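Local atomic coordinates of AbiQ (Lactococcus lactis, PDB entry 4GLK), a protein that acts as the toxin of a type III toxin-antitoxin system, an endoribonuclease that is probably sequence-specific and is neutralised by its cognate antitoxin RNA AntiQ. Residues L3-V8 with K113-Q118; I13-K18 with E159-L164; K22-Y27 with F47-S52; V35-V38 with F44-F47; H90-V95 with V135-A140. The protein carries 1 engineered substitution. All coordinates share one frame; numbering follows the deposited sequence.

The five contacts hold one compact domain together around an antiparallel sheet. Strands 79-94, 45-52, 33-40 and 4-8 lie side by side in it. Contact 4 pairs the hairpin strands 33-40 and 45-52, about 8 Å from the centre of the chain. Contact 3 lays the loop 22-27 on strand 45-52 and shares Phe47 with contact 4. Contacts 1 and 5 bring helices 110-124 and 126-143 to the sheet, their centres about 20 Å apart on opposite sides of the chain's centre. Contact 2 joins helices 10-16 and 155-166 at the surface. Contacts 3, 4 and 5 are nested along the chain inside the loop that contact 2 closes.

Contact 1 (L3-V8 with K113-Q118); sequences LRFFTV and KMMQKQ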
# COMPACT_ATOMS: atom_id res chain seq x y z
N LEU A 3 8.08 -3.88 -8.80
CA LEU A 3 7.04 -3.00 -8.26
C LEU A 3 6.26 -2.32 -9.42
O LEU A 3 6.86 -1.85 -10.38
CB LEU A 3 7.72 -1.93 -7.37
CG LEU A 3 7.53 -1.95 -5.86
CD1 LEU A 3 7.19 -3.31 -5.32
CD2 LEU A 3 8.77 -1.37 -5.15
N ARG A 4 4.92 -2.27 -9.31
CA ARG A 4 4.04 -1.69 -10.32
C ARG A 4 2.86 -1.08 -9.65
O ARG A 4 2.58 -1.42 -8.51
CB ARG A 4 3.48 -2.80 -11.22
CG ARG A 4 4.31 -3.15 -12.40
CD ARG A 4 4.83 -4.53 -12.25
NE ARG A 4 3.82 -5.56 -12.51
CZ ARG A 4 3.99 -6.84 -12.19
NH1 ARG A 4 5.10 -7.23 -11.59
NH2 ARG A 4 3.05 -7.73 -12.47
N PHE A 5 2.06 -0.31 -10.41
CA PHE A 5 0.83 0.31 -9.92
C PHE A 5 -0.36 -0.55 -10.22
O PHE A 5 -0.48 -1.13 -11.30
CB PHE A 5 0.62 1.72 -10.51
CG PHE A 5 1.55 2.81 -10.01
CD1 PHE A 5 1.57 3.17 -8.68
CD2 PHE A 5 2.33 3.54 -10.91
CE1 PHE A 5 2.36 4.23 -8.23
CE2 PHE A 5 3.15 4.57 -10.46
CZ PHE A 5 3.16 4.92 -9.12
N PHE A 6 -1.27 -0.63 -9.26
CA PHE A 6 -2.48 -1.42 -9.43
C PHE A 6 -3.62 -0.72 -8.77
O PHE A 6 -3.42 0.16 -7.91
CB PHE A 6 -2.33 -2.78 -8.72
CG PHE A 6 -1.30 -3.72 -9.28
CD1 PHE A 6 -1.61 -4.58 -10.32
CD2 PHE A 6 -0.02 -3.77 -8.74
CE1 PHE A 6 -0.64 -5.43 -10.85
CE2 PHE A 6 0.94 -4.62 -9.27
CZ PHE A 6 0.62 -5.47 -10.31
N THR A 7 -4.82 -1.19 -9.12
CA THR A 7 -6.05 -0.87 -8.42
C THR A 7 -6.58 -2.24 -8.03
O THR A 7 -6.09 -3.28 -8.49
CB THR A 7 -7.04 0.00 -9.23
OG1 THR A 7 -7.52 -0.69 -10.37
CG2 THR A 7 -6.47 1.40 -9.60
N VAL A 8 -7.54 -2.24 -7.11
CA VAL A 8 -8.16 -3.46 -6.64
C VAL A 8 -9.64 -3.33 -6.99
O VAL A 8 -10.14 -2.20 -7.09
CB VAL A 8 -7.89 -3.69 -5.12
CG1 VAL A 8 -8.46 -5.04 -4.66
CG2 VAL A 8 -6.40 -3.63 -4.81
N LYS A 113 2.38 11.67 -14.71
CA LYS A 113 3.80 11.99 -14.90
C LYS A 113 4.53 11.97 -13.53
O LYS A 113 5.69 11.56 -13.44
CB LYS A 113 3.95 13.36 -15.58
CG LYS A 113 5.23 13.52 -16.39
CD LYS A 113 5.22 14.82 -17.20
CE LYS A 113 5.27 14.57 -18.69
NZ LYS A 113 4.09 15.15 -19.38
N MET A 114 3.82 12.39 -12.47
CA MET A 114 4.29 12.40 -11.10
C MET A 114 4.24 10.97 -10.54
O MET A 114 5.14 10.57 -9.80
CB MET A 114 3.41 13.34 -10.26
CG MET A 114 3.89 13.51 -8.83
SD MET A 114 2.52 13.57 -7.66
CE MET A 114 1.84 11.94 -7.85
N MET A 115 3.22 10.18 -10.94
CA MET A 115 3.12 8.77 -10.52
C MET A 115 4.33 8.01 -11.05
O MET A 115 4.95 7.26 -10.30
CB MET A 115 1.83 8.13 -11.00
CG MET A 115 0.62 8.69 -10.33
SD MET A 115 -0.73 7.52 -10.39
CE MET A 115 -0.44 6.66 -8.82
N GLN A 116 4.72 8.26 -12.31
CA GLN A 116 5.87 7.64 -12.96
C GLN A 116 7.11 7.87 -12.07
O GLN A 116 7.81 6.91 -11.72
CB GLN A 116 6.05 8.24 -14.37
CG GLN A 116 7.18 7.63 -15.22
CD GLN A 116 7.47 8.40 -16.50
OE1 GLN A 116 7.90 7.82 -17.50
NE2 GLN A 116 7.30 9.72 -16.51
N LYS A 117 7.31 9.14 -11.64
CA LYS A 117 8.41 9.59 -10.77
C LYS A 117 8.38 8.88 -9.42
O LYS A 117 9.43 8.48 -8.94
CB LYS A 117 8.37 11.12 -10.60
CG LYS A 117 8.71 11.87 -11.88
CD LYS A 117 8.54 13.37 -11.73
CE LYS A 117 9.08 14.11 -12.93
NZ LYS A 117 10.56 13.94 -13.08
N GLN A 118 7.17 8.70 -8.84
CA GLN A 118 7.00 7.97 -7.58
C GLN A 118 7.46 6.51 -7.71
O GLN A 118 8.09 5.99 -6.79
CB GLN A 118 5.54 7.97 -7.13
CG GLN A 118 5.02 9.33 -6.67
CD GLN A 118 3.55 9.26 -6.36
OE1 GLN A 118 2.75 8.67 -7.10
NE2 GLN A 118 3.16 9.87 -5.26
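The Phe5 ring carries the methyl end of Met115 over one face and the carbonyl O of Met115 at its edge. Met115 CE lies 4.0 Å from the centroid of the Phe5 ring, 20° off the ring normal. This is a CH-pi contact, and CE is displaced toward the rim. The closest ring carbon is CE1, 3.8 Å from Met115 CE. Met115 SD stands above the same ring, 4.8 Å from the Phe5 centroid, which makes a rather long Met-aromatic contact. The Met115 chain bends at its last torsion (chi3 91°), and this turns CE back over the ring. At the edge, Phe5 CZ comes to 3.2 Å from Met115 O, in the plane of the ring. One methionine thus meets the phenylalanine twice, with its side chain over a face and with its backbone at the rim. Gln118 adds a looser approach, its OE1 4.3 Å from Phe5 CZ. No hydrogen bond joins the two segments, so the buried contact rests on the ring and the thioether. Strand 4-8 and the helical segment 113-118 run at 123° to each other, with their axes 10.0 Å apart. The Phe5 side chain also touches Leu50 of strand 45-52 and Thr33 of strand 33-40. Met115 reaches Thr33 too, and Gln118 touches Leu50 and Ser52. Helix 110-124 lies against strands 4-8, 33-40 and 45-52 of the antiparallel sheet.

Contact 2 (I13-K18 with E159-L164); sequences IAYLRK and EAKATL
Tyr15 OH donates a hydrogen bond to the backbone O of Lys161, 2.8 Å away. The hydroxyl meets the carbonyl at a C=O...O angle of 122° and is tilted 22° from the carbonyl plane. The acceptor lies beside the ring rather than over it, and Tyr15 CE2 is 3.2 Å from Lys161 O. Two aliphatic groups press on the hydroxyl. Lys161 CG lies 3.5 Å from Tyr15 OH, and Leu164 CB is equally near, 3.5 Å from that oxygen. The Tyr15 and Lys161 side chains cross at about a right angle. Tyr15 holds its ring carbon CG anti to the backbone N (chi1 167°), which directs the phenol across the gap. This is a side-chain-to-backbone bridge between helix 10-16, which follows the first strand, and helix 155-166 near the end of the chain. It lies at the surface of the ToxN/AbiQ fold. Further out, Phe19 meets the Tyr15 ring edge-to-face and receives Lys161 in a cation-pi contact. Tyr165 also meets the Tyr15 ring, with their planes at about 60°. Deeper along helix 155-166, Glu159 OE1 is hydrogen-bonded to Tyr46 OH and Tyr137 OH.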
# COMPACT_ATOMS: atom_id res chain seq x y z
N ILE A 13 -12.55 -4.94 -2.32
CA ILE A 13 -12.33 -3.93 -1.27
C ILE A 13 -13.53 -3.85 -0.33
O ILE A 13 -13.35 -3.89 0.89
CB ILE A 13 -11.95 -2.55 -1.88
CG1 ILE A 13 -10.57 -2.63 -2.60
CG2 ILE A 13 -11.98 -1.41 -0.84
CD1 ILE A 13 -9.30 -2.88 -1.70
N ALA A 14 -14.76 -3.80 -0.90
CA ALA A 14 -16.00 -3.74 -0.12
C ALA A 14 -16.11 -4.97 0.76
O ALA A 14 -16.57 -4.86 1.89
CB ALA A 14 -17.22 -3.63 -1.04
N TYR A 15 -15.62 -6.13 0.27
CA TYR A 15 -15.61 -7.39 1.00
C TYR A 15 -14.62 -7.35 2.18
O TYR A 15 -14.97 -7.82 3.26
CB TYR A 15 -15.35 -8.56 0.06
CG TYR A 15 -15.02 -9.86 0.75
CD1 TYR A 15 -16.03 -10.72 1.18
CD2 TYR A 15 -13.70 -10.28 0.90
CE1 TYR A 15 -15.73 -11.96 1.75
CE2 TYR A 15 -13.39 -11.52 1.46
CZ TYR A 15 -14.40 -12.35 1.89
OH TYR A 15 -14.07 -13.55 2.46
N LEU A 16 -13.38 -6.84 1.97
CA LEU A 16 -12.40 -6.74 3.05
C LEU A 16 -12.88 -5.76 4.12
O LEU A 16 -12.67 -6.03 5.29
CB LEU A 16 -11.00 -6.35 2.58
CG LEU A 16 -10.19 -7.33 1.75
CD1 LEU A 16 -8.77 -6.84 1.61
CD2 LEU A 16 -10.19 -8.75 2.35
N ARG A 17 -13.52 -4.64 3.70
CA ARG A 17 -14.03 -3.61 4.62
C ARG A 17 -15.17 -4.11 5.52
O ARG A 17 -15.49 -3.44 6.51
CB ARG A 17 -14.37 -2.30 3.90
CG ARG A 17 -13.18 -1.63 3.23
CD ARG A 17 -13.48 -0.23 2.72
NE ARG A 17 -13.20 0.77 3.75
CZ ARG A 17 -14.13 1.44 4.41
NH1 ARG A 17 -15.41 1.27 4.13
NH2 ARG A 17 -13.78 2.31 5.35
N LYS A 18 -15.77 -5.28 5.21
CA LYS A 18 -16.76 -5.95 6.07
C LYS A 18 -16.09 -6.34 7.41
O LYS A 18 -16.71 -6.25 8.45
CB LYS A 18 -17.25 -7.25 5.42
CG LYS A 18 -18.52 -7.12 4.61
CD LYS A 18 -18.56 -8.11 3.43
CE LYS A 18 -18.86 -7.37 2.13
NZ LYS A 18 -19.21 -8.28 1.00
N GLU A 159 -5.93 -12.30 5.39
CA GLU A 159 -5.41 -13.49 4.71
C GLU A 159 -6.44 -14.62 4.72
O GLU A 159 -6.65 -15.21 3.68
CB GLU A 159 -4.11 -13.97 5.36
CG GLU A 159 -2.90 -13.13 4.98
CD GLU A 159 -1.60 -13.49 5.66
OE1 GLU A 159 -0.60 -12.76 5.46
OE2 GLU A 159 -1.55 -14.52 6.37
N ALA A 160 -7.11 -14.86 5.87
CA ALA A 160 -8.16 -15.87 6.02
C ALA A 160 -9.33 -15.54 5.13
O ALA A 160 -9.86 -16.44 4.46
CB ALA A 160 -8.62 -15.96 7.48
N LYS A 161 -9.71 -14.26 5.06
CA LYS A 161 -10.81 -13.84 4.22
C LYS A 161 -10.46 -13.72 2.72
O LYS A 161 -11.33 -13.93 1.89
CB LYS A 161 -11.60 -12.68 4.82
CG LYS A 161 -12.76 -13.18 5.68
CD LYS A 161 -12.41 -13.50 7.13
CE LYS A 161 -13.62 -13.98 7.90
NZ LYS A 161 -13.82 -15.45 7.79
N ALA A 162 -9.16 -13.51 2.38
CA ALA A 162 -8.70 -13.46 0.99
C ALA A 162 -8.80 -14.84 0.34
O ALA A 162 -9.25 -14.94 -0.81
CB ALA A 162 -7.27 -12.96 0.91
N THR A 163 -8.42 -15.91 1.06
CA THR A 163 -8.50 -17.27 0.51
C THR A 163 -9.95 -17.70 0.34
O THR A 163 -10.26 -18.39 -0.63
CB THR A 163 -7.53 -18.29 1.20
OG1 THR A 163 -8.18 -19.56 1.40
CG2 THR A 163 -6.98 -17.79 2.50
N LEU A 164 -10.83 -17.24 1.25
CA LEU A 164 -12.28 -17.48 1.26
C LEU A 164 -12.94 -16.82 0.06
O LEU A 164 -13.84 -17.41 -0.51
CB LEU A 164 -12.88 -16.88 2.54
CG LEU A 164 -13.39 -17.81 3.62
CD1 LEU A 164 -12.34 -18.77 4.10
CD2 LEU A 164 -13.98 -17.04 4.75

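Contact 3 (K22-Y27 with F47-S52); sequences KVHYQY and FIPLLS. Engineered in segment 47-52: Leu51 (natural residue Ser).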
# COMPACT_ATOMS: atom_id res chain seq x y z
N LYS A 22 -10.03 -0.45 8.46
CA LYS A 22 -8.78 0.26 8.19
C LYS A 22 -8.44 0.20 6.71
O LYS A 22 -7.64 1.02 6.23
CB LYS A 22 -7.65 -0.32 9.04
CG LYS A 22 -7.68 0.18 10.47
CD LYS A 22 -6.64 -0.52 11.31
CE LYS A 22 -6.95 -0.30 12.78
NZ LYS A 22 -6.09 -1.14 13.66
N VAL A 23 -9.02 -0.79 5.99
CA VAL A 23 -8.83 -0.98 4.55
C VAL A 23 -9.35 0.30 3.88
O VAL A 23 -10.44 0.77 4.23
CB VAL A 23 -9.53 -2.27 4.03
CG1 VAL A 23 -9.51 -2.36 2.50
CG2 VAL A 23 -8.90 -3.51 4.65
N HIS A 24 -8.56 0.89 2.98
CA HIS A 24 -8.89 2.15 2.32
C HIS A 24 -10.18 2.12 1.57
O HIS A 24 -10.43 1.18 0.81
CB HIS A 24 -7.75 2.65 1.42
CG HIS A 24 -6.63 3.33 2.16
ND1 HIS A 24 -6.02 4.46 1.66
CD2 HIS A 24 -6.06 3.02 3.35
CE1 HIS A 24 -5.10 4.80 2.54
NE2 HIS A 24 -5.09 3.95 3.58
N TYR A 25 -11.03 3.12 1.82
CA TYR A 25 -12.28 3.23 1.12
C TYR A 25 -12.00 3.57 -0.33
O TYR A 25 -11.10 4.36 -0.63
CB TYR A 25 -13.21 4.31 1.73
CG TYR A 25 -14.50 4.44 0.95
CD1 TYR A 25 -15.54 3.54 1.14
CD2 TYR A 25 -14.62 5.36 -0.08
CE1 TYR A 25 -16.69 3.58 0.35
CE2 TYR A 25 -15.76 5.41 -0.88
CZ TYR A 25 -16.80 4.53 -0.65
OH TYR A 25 -17.95 4.60 -1.40
N GLN A 26 -12.77 2.94 -1.22
CA GLN A 26 -12.74 3.25 -2.64
C GLN A 26 -14.08 2.92 -3.30
O GLN A 26 -14.81 2.07 -2.80
CB GLN A 26 -11.60 2.52 -3.36
CG GLN A 26 -11.89 1.04 -3.58
CD GLN A 26 -10.86 0.36 -4.41
OE1 GLN A 26 -9.69 0.31 -4.05
NE2 GLN A 26 -11.32 -0.28 -5.48
N TYR A 27 -14.36 3.60 -4.41
CA TYR A 27 -15.47 3.36 -5.33
C TYR A 27 -15.29 4.15 -6.60
O TYR A 27 -14.96 5.32 -6.53
CB TYR A 27 -16.87 3.59 -4.73
CG TYR A 27 -17.92 2.84 -5.54
CD1 TYR A 27 -18.09 1.47 -5.38
CD2 TYR A 27 -18.65 3.48 -6.54
CE1 TYR A 27 -18.98 0.76 -6.18
CE2 TYR A 27 -19.56 2.78 -7.32
CZ TYR A 27 -19.72 1.42 -7.15
OH TYR A 27 -20.62 0.72 -7.92
N PHE A 47 -0.10 -5.55 -1.21
CA PHE A 47 -0.12 -4.29 -1.92
C PHE A 47 -0.34 -3.14 -0.94
O PHE A 47 -1.21 -3.24 -0.10
CB PHE A 47 -1.20 -4.34 -3.02
CG PHE A 47 -0.86 -5.41 -4.04
CD1 PHE A 47 -0.09 -5.11 -5.15
CD2 PHE A 47 -1.23 -6.74 -3.83
CE1 PHE A 47 0.31 -6.11 -6.04
CE2 PHE A 47 -0.85 -7.73 -4.73
CZ PHE A 47 -0.09 -7.41 -5.84
N ILE A 48 0.47 -2.07 -1.05
CA ILE A 48 0.42 -0.88 -0.20
C ILE A 48 -0.35 0.25 -0.90
O ILE A 48 -0.03 0.59 -2.05
CB ILE A 48 1.84 -0.38 0.18
CG1 ILE A 48 2.70 -1.50 0.80
CG2 ILE A 48 1.78 0.80 1.16
CD1 ILE A 48 4.13 -1.10 1.08
N PRO A 49 -1.33 0.89 -0.22
CA PRO A 49 -1.97 2.05 -0.84
C PRO A 49 -1.00 3.25 -0.79
O PRO A 49 -0.23 3.40 0.14
CB PRO A 49 -3.22 2.26 0.00
CG PRO A 49 -2.88 1.68 1.35
CD PRO A 49 -1.81 0.65 1.16
N LEU A 50 -1.01 4.05 -1.85
CA LEU A 50 -0.15 5.21 -2.02
C LEU A 50 -1.02 6.47 -1.93
O LEU A 50 -2.09 6.51 -2.55
CB LEU A 50 0.52 5.11 -3.42
CG LEU A 50 1.36 6.30 -3.94
CD1 LEU A 50 2.64 5.82 -4.61
CD2 LEU A 50 0.56 7.11 -4.98
N LEU A 51 -0.57 7.46 -1.14
CA LEU A 51 -1.21 8.78 -1.03
C LEU A 51 -0.27 9.84 -1.61
O LEU A 51 0.90 9.88 -1.24
CB LEU A 51 -1.56 9.15 0.43
CG LEU A 51 -2.55 8.27 1.18
CD1 LEU A 51 -2.88 8.89 2.54
CD2 LEU A 51 -3.85 8.05 0.39
N SER A 52 -0.77 10.70 -2.51
CA SER A 52 0.03 11.77 -3.11
C SER A 52 0.29 12.91 -2.12
O SER A 52 -0.53 13.14 -1.24
CB SER A 52 -0.64 12.31 -4.37
OG SER A 52 -0.40 11.42 -5.45
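The long loop between helix 10-16 and strand 33-40 sets His24 on strand 45-52 of the antiparallel sheet. Pro49 points CG at one face of the His24 imidazole. Pro49 CG stands 3.9 Å from the centroid of the His24 ring and 9° off the ring normal, almost directly above its centre. This is a CH-pi contact, and the two side chains cross at about a right angle. Pro49 CB comes in beside it, 3.9 Å from His24 ND1. At the imidazole edge, near the ring plane, the engineered Leu51 (serine in the natural sequence) places CD2 4.1 Å from His24 CE1. His24 CG sits anti to its own carbonyl carbon (chi1 -80°), which carries the ring over to the strand. Leu88 of strand 79-94 and Ser32 also touch His24. Through this proline-imidazole CH-pi contact a connecting loop packs on a strand of the antiparallel sheet.

Contact 4 (V35-V38 with F44-F47); sequences VGVV and FNYF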
# COMPACT_ATOMS: atom_id res chain seq x y z
N VAL A 35 0.51 -0.28 -4.75
CA VAL A 35 1.81 -0.67 -5.28
C VAL A 35 2.14 -2.05 -4.74
O VAL A 35 1.88 -2.34 -3.56
CB VAL A 35 2.96 0.34 -5.00
CG1 VAL A 35 4.15 0.03 -5.92
CG2 VAL A 35 2.51 1.79 -5.19
N GLY A 36 2.71 -2.88 -5.60
CA GLY A 36 3.11 -4.23 -5.22
C GLY A 36 3.90 -4.96 -6.26
O GLY A 36 4.05 -4.47 -7.39
N VAL A 37 4.40 -6.17 -5.93
CA VAL A 37 4.28 -6.85 -4.63
C VAL A 37 5.40 -6.36 -3.71
O VAL A 37 6.56 -6.29 -4.11
CB VAL A 37 4.30 -8.40 -4.77
CG1 VAL A 37 4.03 -9.09 -3.44
CG2 VAL A 37 3.29 -8.86 -5.82
N VAL A 38 5.03 -5.97 -2.50
CA VAL A 38 5.94 -5.44 -1.50
C VAL A 38 6.34 -6.55 -0.52
O VAL A 38 7.36 -6.45 0.14
CB VAL A 38 5.28 -4.24 -0.76
CG1 VAL A 38 4.89 -3.14 -1.75
CG2 VAL A 38 4.08 -4.68 0.09
N PHE A 44 0.34 -15.28 -0.40
CA PHE A 44 -0.28 -13.96 -0.48
C PHE A 44 0.62 -12.89 -0.99
O PHE A 44 1.76 -12.77 -0.55
CB PHE A 44 -0.84 -13.55 0.89
CG PHE A 44 -1.84 -14.54 1.44
CD1 PHE A 44 -3.16 -14.52 1.01
CD2 PHE A 44 -1.44 -15.52 2.34
CE1 PHE A 44 -4.08 -15.44 1.52
CE2 PHE A 44 -2.37 -16.43 2.85
CZ PHE A 44 -3.68 -16.37 2.45
N ASN A 45 0.09 -12.09 -1.91
CA ASN A 45 0.78 -10.93 -2.45
C ASN A 45 0.18 -9.70 -1.81
O ASN A 45 -1.03 -9.52 -1.83
CB ASN A 45 0.67 -10.88 -3.96
CG ASN A 45 1.44 -11.97 -4.67
OD1 ASN A 45 2.60 -12.30 -4.35
ND2 ASN A 45 0.81 -12.54 -5.68
N TYR A 46 1.04 -8.88 -1.19
CA TYR A 46 0.68 -7.68 -0.46
C TYR A 46 0.89 -6.42 -1.26
O TYR A 46 1.92 -6.25 -1.90
CB TYR A 46 1.45 -7.62 0.85
CG TYR A 46 0.74 -8.34 1.97
CD1 TYR A 46 0.86 -9.71 2.13
CD2 TYR A 46 -0.12 -7.65 2.82
CE1 TYR A 46 0.20 -10.38 3.16
CE2 TYR A 46 -0.79 -8.30 3.85
CZ TYR A 46 -0.63 -9.67 4.01
OH TYR A 46 -1.33 -10.28 5.00
N PHE A 47 -0.10 -5.55 -1.21
CA PHE A 47 -0.12 -4.29 -1.92
C PHE A 47 -0.34 -3.14 -0.94
O PHE A 47 -1.21 -3.24 -0.10
CB PHE A 47 -1.20 -4.34 -3.02
CG PHE A 47 -0.86 -5.41 -4.04
CD1 PHE A 47 -0.09 -5.11 -5.15
CD2 PHE A 47 -1.23 -6.74 -3.83
CE1 PHE A 47 0.31 -6.11 -6.04
CE2 PHE A 47 -0.85 -7.73 -4.73
CZ PHE A 47 -0.09 -7.41 -5.84
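Val38 N donates a nearly straight hydrogen bond to Tyr46 O, 3.2 Å long with an N-H...O angle of 175°. Val38 CG2 leans on the same oxygen, 3.3 Å from Tyr46 O. On the other side of Gly36, the carbonyl of Val35 receives a CA-H...O contact, with Phe47 CA 3.2 Å from Val35 O. Between these points Phe47 CD1 approaches the Gly36 backbone, 3.3 Å from Gly36 CA. Gly36 has no side chain, and the ring packs directly on its backbone at CA. The peptide bond before Val37 is cis. Val37 CG2 then meets the end of the ring, 3.7 Å from Phe47 CZ. Its other methyl turns to Asn45, where Val37 CG1 is 3.6 Å from Asn45 OD1. Val37 holds CG1 anti to its backbone N (chi1 -174°); both methyls touch Asn45, and CG2 also meets Phe47. Strands 35-37 and 45-47 run antiparallel as the two arms of a beta hairpin, their axes 5.1 Å apart. Strand 4-8 lies on the far side of strand 33-40, where Arg4 and Gly36 share a backbone hydrogen bond. Strand 79-94 flanks strand 45-52, with a backbone hydrogen bond between Ile93 and Phe47. Tyr46 OH is hydrogen-bonded to Glu159 of helix 155-166.

Contact 5 (H90-V95 with V135-A140); sequences HNMIPV and VVYRKA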
# COMPACT_ATOMS: atom_id res chain seq x y z
N HIS A 90 1.04 0.16 7.06
CA HIS A 90 0.03 -0.26 8.03
C HIS A 90 -1.32 -0.57 7.41
O HIS A 90 -2.11 -1.29 8.01
CB HIS A 90 -0.11 0.77 9.16
CG HIS A 90 -0.61 2.12 8.75
ND1 HIS A 90 0.14 2.96 7.95
CD2 HIS A 90 -1.73 2.78 9.14
CE1 HIS A 90 -0.55 4.09 7.86
NE2 HIS A 90 -1.68 4.03 8.55
N ASN A 91 -1.58 -0.08 6.19
CA ASN A 91 -2.83 -0.33 5.46
C ASN A 91 -2.65 -1.25 4.26
O ASN A 91 -3.55 -1.34 3.41
CB ASN A 91 -3.49 0.97 5.07
CG ASN A 91 -4.00 1.74 6.25
OD1 ASN A 91 -4.42 1.18 7.28
ND2 ASN A 91 -3.91 3.04 6.16
N MET A 92 -1.53 -1.97 4.20
CA MET A 92 -1.31 -2.92 3.11
C MET A 92 -2.30 -4.09 3.24
O MET A 92 -2.80 -4.37 4.34
CB MET A 92 0.15 -3.39 3.04
CG MET A 92 0.54 -4.27 4.18
SD MET A 92 2.23 -4.81 4.05
CE MET A 92 2.23 -6.00 5.40
N ILE A 93 -2.60 -4.75 2.11
CA ILE A 93 -3.58 -5.83 2.08
C ILE A 93 -3.16 -6.98 1.20
O ILE A 93 -2.52 -6.77 0.15
CB ILE A 93 -4.98 -5.27 1.61
CG1 ILE A 93 -4.88 -4.52 0.25
CG2 ILE A 93 -5.69 -4.42 2.71
CD1 ILE A 93 -6.23 -4.25 -0.48
N PRO A 94 -3.62 -8.21 1.53
CA PRO A 94 -3.40 -9.33 0.61
C PRO A 94 -4.47 -9.26 -0.49
O PRO A 94 -5.65 -9.03 -0.20
CB PRO A 94 -3.57 -10.55 1.52
CG PRO A 94 -4.55 -10.12 2.55
CD PRO A 94 -4.41 -8.63 2.71
N VAL A 95 -4.05 -9.41 -1.75
CA VAL A 95 -4.99 -9.34 -2.87
C VAL A 95 -4.86 -10.60 -3.73
O VAL A 95 -3.77 -10.86 -4.25
CB VAL A 95 -4.84 -8.04 -3.74
CG1 VAL A 95 -5.89 -8.00 -4.87
CG2 VAL A 95 -4.93 -6.78 -2.89
N VAL A 135 8.77 -5.76 8.63
CA VAL A 135 8.78 -5.26 10.02
C VAL A 135 7.32 -4.99 10.45
O VAL A 135 6.89 -5.51 11.45
CB VAL A 135 9.65 -3.98 10.18
CG1 VAL A 135 9.44 -3.33 11.55
CG2 VAL A 135 11.13 -4.29 9.98
N VAL A 136 6.56 -4.25 9.68
CA VAL A 136 5.16 -3.91 10.01
C VAL A 136 4.32 -5.21 10.20
O VAL A 136 3.58 -5.33 11.18
CB VAL A 136 4.56 -2.95 8.95
CG1 VAL A 136 3.07 -2.72 9.18
CG2 VAL A 136 5.30 -1.61 8.94
N TYR A 137 4.48 -6.17 9.27
CA TYR A 137 3.76 -7.46 9.30
C TYR A 137 4.05 -8.23 10.59
O TYR A 137 3.11 -8.58 11.30
CB TYR A 137 4.13 -8.29 8.07
CG TYR A 137 3.33 -9.56 7.92
CD1 TYR A 137 2.08 -9.55 7.30
CD2 TYR A 137 3.82 -10.79 8.35
CE1 TYR A 137 1.35 -10.72 7.11
CE2 TYR A 137 3.10 -11.97 8.17
CZ TYR A 137 1.86 -11.93 7.56
OH TYR A 137 1.14 -13.08 7.39
N ARG A 138 5.34 -8.43 10.91
CA ARG A 138 5.78 -9.18 12.08
C ARG A 138 5.39 -8.50 13.39
O ARG A 138 4.85 -9.16 14.29
CB ARG A 138 7.28 -9.46 12.03
CG ARG A 138 7.71 -10.37 10.89
CD ARG A 138 9.17 -10.71 11.04
NE ARG A 138 9.79 -11.20 9.81
CZ ARG A 138 10.33 -12.40 9.68
NH1 ARG A 138 10.29 -13.28 10.68
NH2 ARG A 138 10.90 -12.75 8.53
N LYS A 139 5.64 -7.19 13.50
CA LYS A 139 5.30 -6.42 14.72
C LYS A 139 3.80 -6.44 15.01
O LYS A 139 3.41 -6.63 16.16
CB LYS A 139 5.82 -4.98 14.63
CG LYS A 139 7.34 -4.87 14.70
CD LYS A 139 7.84 -4.46 16.07
CE LYS A 139 9.33 -4.54 16.19
NZ LYS A 139 9.78 -4.24 17.57
N ALA A 140 2.96 -6.32 13.97
CA ALA A 140 1.49 -6.33 14.17
C ALA A 140 0.86 -7.72 14.34
O ALA A 140 -0.02 -7.89 15.18
CB ALA A 140 0.81 -5.59 13.02
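This is a buried apolar helix-on-sheet contact, where helix 126-143 meets the break in the long strand 79-94, just before residues 93-94, in the antiparallel sheet. Its two points are Met92 against Tyr137 and Val136 against the backbone of His90. No hydrogen bond crosses between the two segments. Phe155 of helix 155-166 touches both Met92 and Val136 and adds to the same apolar cluster. Tyr46 of strand 45-52 also packs on Met92. The hydroxyl of Tyr137 turns to other partners, Glu159 OE1 and Lys156 NZ, so its polar end is anchored away from the methionine. Val136 CG1 approaches the backbone at His90, 4.1 Å from His90 CA. The Met92 side chain starts between its backbone N and carbonyl carbon (chi1 70°) and then runs extended toward the helix. It crosses Tyr137 at about a right angle. Its methyl arrives at the edge of the Tyr137 ring, near the ring plane, with Met92 CE 4.0 Å from Tyr137 CB and 4.0 Å from Tyr137 CD1.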